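Sialidase B (Streptococcus pneumoniae serotype 4, PDB 4XJW) hydrolyses the alpha-2,3-, alpha-2,6- and alpha-2,8-glycosidic linkages of terminal sialic acids in oligosaccharides, glycoproteins, glycolipids and colominic acid. Local coordinates at residues 42-45 with 46-49; 176-179 with 180-183; 426-429 with 430-433. The protein carries 1 engineered substitution. All blocks are in the same frame, centred on the assembly; numbering follows the deposited sequence.

The three contacts come in series along the chain, and each is a local fold-back in which a side chain secures the backbone of a loop, a helix cap or a turn. Interactions 1 and 2 lie in the N-terminal, concanavalin-like domain, their centres about 27 Å apart: the first leads into strand 46-53, the second starts the short helix 179-182 after strand 166-173. Interaction 3 is an Asp-box turn of the propeller-type domain, between strands 420-426 and 437-438; its centre lies about 47 Å from that of interaction 1 and 37 Å from that of interaction 2. All three lie away from the substrate-binding and catalytic residues; they show how side chains shape connections in an enzyme rich in beta structure.

Interaction 1: 42-45 with 46-49; sequences KPNS and LQAL
Where the loop after strand 32-39 runs into strand 46-53 of the N-terminal, concanavalin-like domain, the side chain of Gln47 folds back onto the ring of Pro43 and the backbone N of Asn44 and closes the loop. Its first torsion sets this up: CG stands between the backbone N and the carbonyl carbon (chi1 56°), and the extended chain beyond it carries the amide to the loop. There Asn44 N donates to Gln47 OE1 over 2.9 Å, with an N-H...O angle of 157°. The donor stands well above the amide plane, about 60° out of it, and so does not lie on a lone pair. The same OE1 also accepts from the backbone N of Lys164, which gives this buried oxygen two backbone donors and ties two loops to one side chain.

The other branch of the amide lies against the proline ring, with Gln47 NE2 3.6 Å from Pro43 CB. The side chains of Asn44 and Gln47 cross at about a right angle, their amide planes nearly perpendicular. Asn44 ND2 comes within 3.6 Å of Gln47 OE1 but makes its hydrogen bonds with Asn14 OD1 and Leu162 O, so Asn44 links the loop to two further parts of the domain. Backbone bonds of Ser45 with Asp70 and of Gln47 with Met68 place the loop beside strand 63-69. At Ser45, which is exposed, a water bridges the two segments: it accepts from Leu46 N at 3.0 Å and is hydrogen-bonded to Ser45 OG at 2.7 Å.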
loop_
_atom_site.group_PDB
_atom_site.type_symbol
_atom_site.label_atom_id
_atom_site.label_comp_id
_atom_site.label_asym_id
_atom_site.label_seq_id
_atom_site.Cartn_x
_atom_site.Cartn_y
_atom_site.Cartn_z
ATOM N N LYS A 42 12.004 -20.281 -10.207
ATOM C CA LYS A 42 11.969 -20.222 -11.667
ATOM C C LYS A 42 10.718 -20.915 -12.205
ATOM O O LYS A 42 10.812 -21.856 -13.003
ATOM C CB LYS A 42 13.216 -20.871 -12.271
ATOM C CG LYS A 42 14.527 -20.385 -11.677
ATOM C CD LYS A 42 15.703 -20.711 -12.583
ATOM C CE LYS A 42 17.033 -20.554 -11.862
ATOM N NZ LYS A 42 18.115 -21.320 -12.551
ATOM N N PRO A 43 9.528 -20.446 -11.784
ATOM C CA PRO A 43 8.295 -21.145 -12.173
ATOM C C PRO A 43 7.969 -21.003 -13.655
ATOM O O PRO A 43 8.341 -20.015 -14.282
ATOM C CB PRO A 43 7.223 -20.410 -11.373
ATOM C CG PRO A 43 7.779 -19.010 -11.217
ATOM C CD PRO A 43 9.245 -19.237 -10.981
ATOM N N ASN A 44 7.261 -21.986 -14.200
ATOM C CA ASN A 44 6.687 -21.855 -15.536
ATOM C C ASN A 44 5.519 -20.869 -15.465
ATOM O O ASN A 44 5.089 -20.512 -14.364
ATOM C CB ASN A 44 6.225 -23.224 -16.054
ATOM C CG ASN A 44 7.369 -24.221 -16.184
ATOM O OD1 ASN A 44 8.457 -23.878 -16.639
ATOM N ND2 ASN A 44 7.127 -25.461 -15.766
ATOM N N SER A 45 5.003 -20.415 -16.610
ATOM C CA SER A 45 3.968 -19.377 -16.599
ATOM C C SER A 45 2.705 -19.796 -15.829
ATOM O O SER A 45 2.113 -18.985 -15.109
ATOM C CB SER A 45 3.619 -18.918 -18.021
ATOM O OG SER A 45 3.159 -19.994 -18.806
ATOM N N LEU A 46 2.322 -21.063 -15.973
ATOM C CA LEU A 46 1.204 -21.657 -15.240
ATOM C C LEU A 46 1.585 -23.088 -14.893
ATOM O O LEU A 46 1.932 -23.869 -15.781
ATOM C CB LEU A 46 -0.080 -21.657 -16.077
ATOM C CG LEU A 46 -1.243 -22.463 -15.479
ATOM C CD1 LEU A 46 -1.740 -21.847 -14.180
ATOM C CD2 LEU A 46 -2.397 -22.612 -16.450
ATOM N N GLN A 47 1.540 -23.432 -13.608
ATOM C CA GLN A 47 1.923 -24.769 -13.179
ATOM C C GLN A 47 1.122 -25.255 -11.982
ATOM O O GLN A 47 0.820 -24.478 -11.072
ATOM C CB GLN A 47 3.418 -24.831 -12.857
ATOM C CG GLN A 47 3.913 -23.825 -11.812
ATOM C CD GLN A 47 5.421 -23.876 -11.636
ATOM O OE1 GLN A 47 6.164 -24.140 -12.589
ATOM N NE2 GLN A 47 5.883 -23.641 -10.417
ATOM N N ALA A 48 0.764 -26.541 -12.008
ATOM C CA ALA A 48 0.073 -27.173 -10.888
ATOM C C ALA A 48 1.083 -27.700 -9.880
ATOM O O ALA A 48 2.069 -28.347 -10.254
ATOM C CB ALA A 48 -0.835 -28.310 -11.382
ATOM N N LEU A 49 0.847 -27.419 -8.602
ATOM C CA LEU A 49 1.693 -27.948 -7.552
ATOM C C LEU A 49 1.168 -29.308 -7.088
ATOM O O LEU A 49 1.943 -30.222 -6.791
ATOM C CB LEU A 49 1.755 -26.964 -6.381
ATOM C CG LEU A 49 2.368 -25.610 -6.748
ATOM C CD1 LEU A 49 2.301 -24.628 -5.589
ATOM C CD2 LEU A 49 3.803 -25.772 -7.233
HETATM O O HOH W 1 3.327 -22.660 -18.299
#

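Interaction 2: 176-179 with 180-183; sequences AISD and QEVS
Two first torsions build the capping box that opens helix 179-182: Ser178 holds OG between its backbone N and carbonyl carbon (chi1 68°), while Glu181 sets CG anti to its carbonyl carbon (chi1 -80°) and then runs extended back toward the N-cap. The exchange is reciprocal. Glu181 N donates to Ser178 OG at 3.0 Å, and Ser178 N donates to Glu181 OE1, also at 3.0 Å and nearly straight, at 164°. This donor meets the carboxylate on its anti side, close to its plane. A weak bond of 3.4 Å from Ser178 OG to Glu181 OE1 supplements these two, and OE2 adds a long, weak ion pair with Lys175.

Beside the box, Ile177 and Val182 bracket the cap as a hydrophobic staple, the residue before the N-cap packing on the fourth residue after the N-cap (N' on N4). Their side chains cross at about a right angle, with Ile177 CD1 3.7 Å from Val182 CG2. The helical backbone starts with Val182 N bonded to Ser178 O at 2.9 Å. The Asp179 side chain takes no part in the box; its OD1 is bonded to Tyr122 OH. One turn on, Ser183 OG donates to Gln180 O at 2.7 Å.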
loop_
_atom_site.group_PDB
_atom_site.type_symbol
_atom_site.label_atom_id
_atom_site.label_comp_id
_atom_site.label_asym_id
_atom_site.label_seq_id
_atom_site.Cartn_x
_atom_site.Cartn_y
_atom_site.Cartn_z
ATOM N N ALA A 176 -11.304 -30.147 7.945
ATOM C CA ALA A 176 -11.104 -28.721 7.689
ATOM C C ALA A 176 -10.575 -28.116 8.973
ATOM O O ALA A 176 -11.338 -27.912 9.924
ATOM C CB ALA A 176 -12.411 -28.068 7.297
ATOM N N ILE A 177 -9.273 -27.846 9.031
ATOM C CA ILE A 177 -8.711 -27.284 10.258
ATOM C C ILE A 177 -9.142 -25.830 10.448
ATOM O O ILE A 177 -9.324 -25.084 9.478
ATOM C CB ILE A 177 -7.168 -27.414 10.347
ATOM C CG1 ILE A 177 -6.464 -26.492 9.353
ATOM C CG2 ILE A 177 -6.730 -28.879 10.190
ATOM C CD1 ILE A 177 -4.964 -26.410 9.586
ATOM N N SER A 178 -9.317 -25.439 11.705
ATOM C CA SER A 178 -9.808 -24.110 12.046
ATOM C C SER A 178 -8.776 -23.036 11.757
ATOM O O SER A 178 -7.581 -23.319 11.641
ATOM C CB SER A 178 -10.167 -24.043 13.527
ATOM O OG SER A 178 -8.999 -24.148 14.325
ATOM N N ASP A 179 -9.250 -21.797 11.652
ATOM C CA ASP A 179 -8.370 -20.645 11.487
ATOM C C ASP A 179 -7.330 -20.607 12.610
ATOM O O ASP A 179 -6.154 -20.336 12.365
ATOM C CB ASP A 179 -9.194 -19.355 11.467
ATOM C CG ASP A 179 -8.407 -18.165 10.946
ATOM O OD1 ASP A 179 -8.182 -18.093 9.718
ATOM O OD2 ASP A 179 -8.026 -17.301 11.762
ATOM N N GLN A 180 -7.770 -20.901 13.832
ATOM C CA GLN A 180 -6.872 -20.990 14.983
ATOM C C GLN A 180 -5.773 -22.021 14.743
ATOM O O GLN A 180 -4.587 -21.743 14.952
ATOM C CB GLN A 180 -7.661 -21.356 16.245
ATOM C CG GLN A 180 -6.806 -21.521 17.495
ATOM C CD GLN A 180 -7.626 -21.498 18.777
ATOM O OE1 GLN A 180 -8.849 -21.345 18.746
ATOM N NE2 GLN A 180 -6.952 -21.644 19.914
ATOM N N GLU A 181 -6.167 -23.210 14.294
ATOM C CA GLU A 181 -5.192 -24.255 13.995
ATOM C C GLU A 181 -4.209 -23.797 12.919
ATOM O O GLU A 181 -2.997 -23.968 13.072
ATOM C CB GLU A 181 -5.882 -25.563 13.589
ATOM C CG GLU A 181 -6.404 -26.394 14.766
ATOM C CD GLU A 181 -7.209 -27.604 14.315
ATOM O OE1 GLU A 181 -8.228 -27.415 13.620
ATOM O OE2 GLU A 181 -6.819 -28.738 14.653
ATOM N N VAL A 182 -4.733 -23.201 11.848
ATOM C CA VAL A 182 -3.896 -22.685 10.766
ATOM C C VAL A 182 -2.809 -21.750 11.296
ATOM O O VAL A 182 -1.660 -21.818 10.868
ATOM C CB VAL A 182 -4.741 -21.938 9.702
ATOM C CG1 VAL A 182 -3.846 -21.319 8.637
ATOM C CG2 VAL A 182 -5.759 -22.878 9.065
ATOM N N SER A 183 -3.164 -20.897 12.252
ATOM C CA SER A 183 -2.205 -19.917 12.765
ATOM C C SER A 183 -1.059 -20.545 13.562
ATOM O O SER A 183 -0.076 -19.866 13.860
ATOM C CB SER A 183 -2.905 -18.835 13.594
ATOM O OG SER A 183 -3.342 -19.345 14.840
#

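Interaction 3: 426-429 with 430-433; sequences SQNR and GESW
Asn428 and Ser432 grip each other across the tight turn of an Asp-box, the second BNR repeat of this propeller-type domain, with asparagine at the position that gives the motif its name. Asn428 OD1 accepts from Ser432 N at 2.9 Å and, weakly, from Glu431 N at 3.1 Å. The other branch, ND2, donates to Ser432 OG at 3.0 Å, close to the amide plane, so both ends of the amide are used and its rotation is fixed. The side chain reaches these partners because CG lies between the backbone N and the carbonyl carbon (chi1 49°). The Glu431 carboxylate stacks on this amide with the planes 21° apart.

The same residues frame a type I' turn from Asn428 to Glu431, with Glu431 N bonded to Asn428 O at 3.3 Å. Arg429 and Gly430 hold its two central positions, both with positive phi. The N-H of Gly430 points to Ser426 OG at 2.9 Å, an oxygen that also accepts from Asn428 N at 3.2 Å, making an ST turn.

Further out, Arg218 forms a salt bridge with Glu431 OE2 and also binds Arg429 O. The Trp433 indole, anchored through NE1 to Thr241 OG1, packs against Thr301 and Leu303 of strand 301-308. Over one face of its six-membered ring sits Ser426 CB, a CH-pi contact 3.8 Å from the centroid and 20° off the normal.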
loop_
_atom_site.group_PDB
_atom_site.type_symbol
_atom_site.label_atom_id
_atom_site.label_comp_id
_atom_site.label_asym_id
_atom_site.label_seq_id
_atom_site.Cartn_x
_atom_site.Cartn_y
_atom_site.Cartn_z
ATOM N N SER A 426 3.668 15.239 16.488
ATOM C CA SER A 426 3.641 14.380 17.655
ATOM C C SER A 426 4.762 14.804 18.579
ATOM O O SER A 426 5.891 15.023 18.138
ATOM C CB SER A 426 3.831 12.914 17.280
ATOM O OG SER A 426 3.986 12.143 18.466
ATOM N N GLN A 427 4.445 14.905 19.863
ATOM C CA GLN A 427 5.430 15.280 20.863
ATOM C C GLN A 427 5.971 14.048 21.577
ATOM O O GLN A 427 6.820 14.160 22.464
ATOM C CB GLN A 427 4.806 16.252 21.867
ATOM C CG GLN A 427 4.610 17.660 21.308
ATOM C CD GLN A 427 3.259 18.251 21.662
ATOM O OE1 GLN A 427 2.516 17.692 22.471
ATOM N NE2 GLN A 427 2.928 19.385 21.051
ATOM N N ASN A 428 5.477 12.869 21.198
ATOM C CA ASN A 428 5.903 11.630 21.852
ATOM C C ASN A 428 6.320 10.553 20.846
ATOM O O ASN A 428 6.065 9.353 21.047
ATOM C CB ASN A 428 4.808 11.117 22.792
ATOM C CG ASN A 428 3.454 11.068 22.126
ATOM O OD1 ASN A 428 3.372 10.964 20.903
ATOM N ND2 ASN A 428 2.384 11.156 22.916
ATOM N N ARG A 429 6.945 11.012 19.760
ATOM C CA ARG A 429 7.516 10.132 18.739
ATOM C C ARG A 429 6.510 9.114 18.196
ATOM O O ARG A 429 6.830 7.934 18.018
ATOM C CB ARG A 429 8.767 9.426 19.271
ATOM C CG ARG A 429 9.816 10.392 19.796
ATOM C CD ARG A 429 11.051 9.641 20.287
ATOM N NE ARG A 429 12.094 10.560 20.734
ATOM C CZ ARG A 429 12.226 10.969 21.992
ATOM N NH1 ARG A 429 11.384 10.532 22.923
ATOM N NH2 ARG A 429 13.199 11.808 22.321
ATOM N N GLY A 430 5.286 9.569 17.949
ATOM C CA GLY A 430 4.295 8.739 17.291
ATOM C C GLY A 430 3.375 7.956 18.212
ATOM O O GLY A 430 2.628 7.100 17.748
ATOM N N GLU A 431 3.409 8.233 19.514
ATOM C CA GLU A 431 2.464 7.586 20.424
ATOM C C GLU A 431 1.079 8.233 20.386
ATOM O O GLU A 431 0.077 7.585 20.699
ATOM C CB GLU A 431 3.017 7.544 21.859
ATOM C CG GLU A 431 4.255 6.660 21.989
ATOM C CD GLU A 431 5.133 7.038 23.163
ATOM O OE1 GLU A 431 4.592 7.583 24.147
ATOM O OE2 GLU A 431 6.362 6.808 23.097
ATOM N N SER A 432 1.038 9.508 19.997
ATOM C CA SER A 432 -0.206 10.194 19.659
ATOM C C SER A 432 0.096 11.360 18.717
ATOM O O SER A 432 1.229 11.837 18.656
ATOM C CB SER A 432 -0.926 10.697 20.913
ATOM O OG SER A 432 -0.191 11.728 21.542
ATOM N N TRP A 433 -0.937 11.820 18.010
ATOM C CA TRP A 433 -0.822 12.907 17.043
ATOM C C TRP A 433 -1.820 14.012 17.360
ATOM O O TRP A 433 -2.944 13.737 17.796
ATOM C CB TRP A 433 -1.078 12.383 15.620
ATOM C CG TRP A 433 -0.067 11.376 15.178
ATOM C CD1 TRP A 433 -0.170 10.013 15.273
ATOM C CD2 TRP A 433 1.217 11.641 14.603
ATOM N NE1 TRP A 433 0.960 9.419 14.759
ATOM C CE2 TRP A 433 1.830 10.396 14.350
ATOM C CE3 TRP A 433 1.900 12.814 14.249
ATOM C CZ2 TRP A 433 3.116 10.288 13.786
ATOM C CZ3 TRP A 433 3.176 12.708 13.681
ATOM C CH2 TRP A 433 3.762 11.452 13.449
HETATM O O HOH W 2 1.837 14.089 20.849
#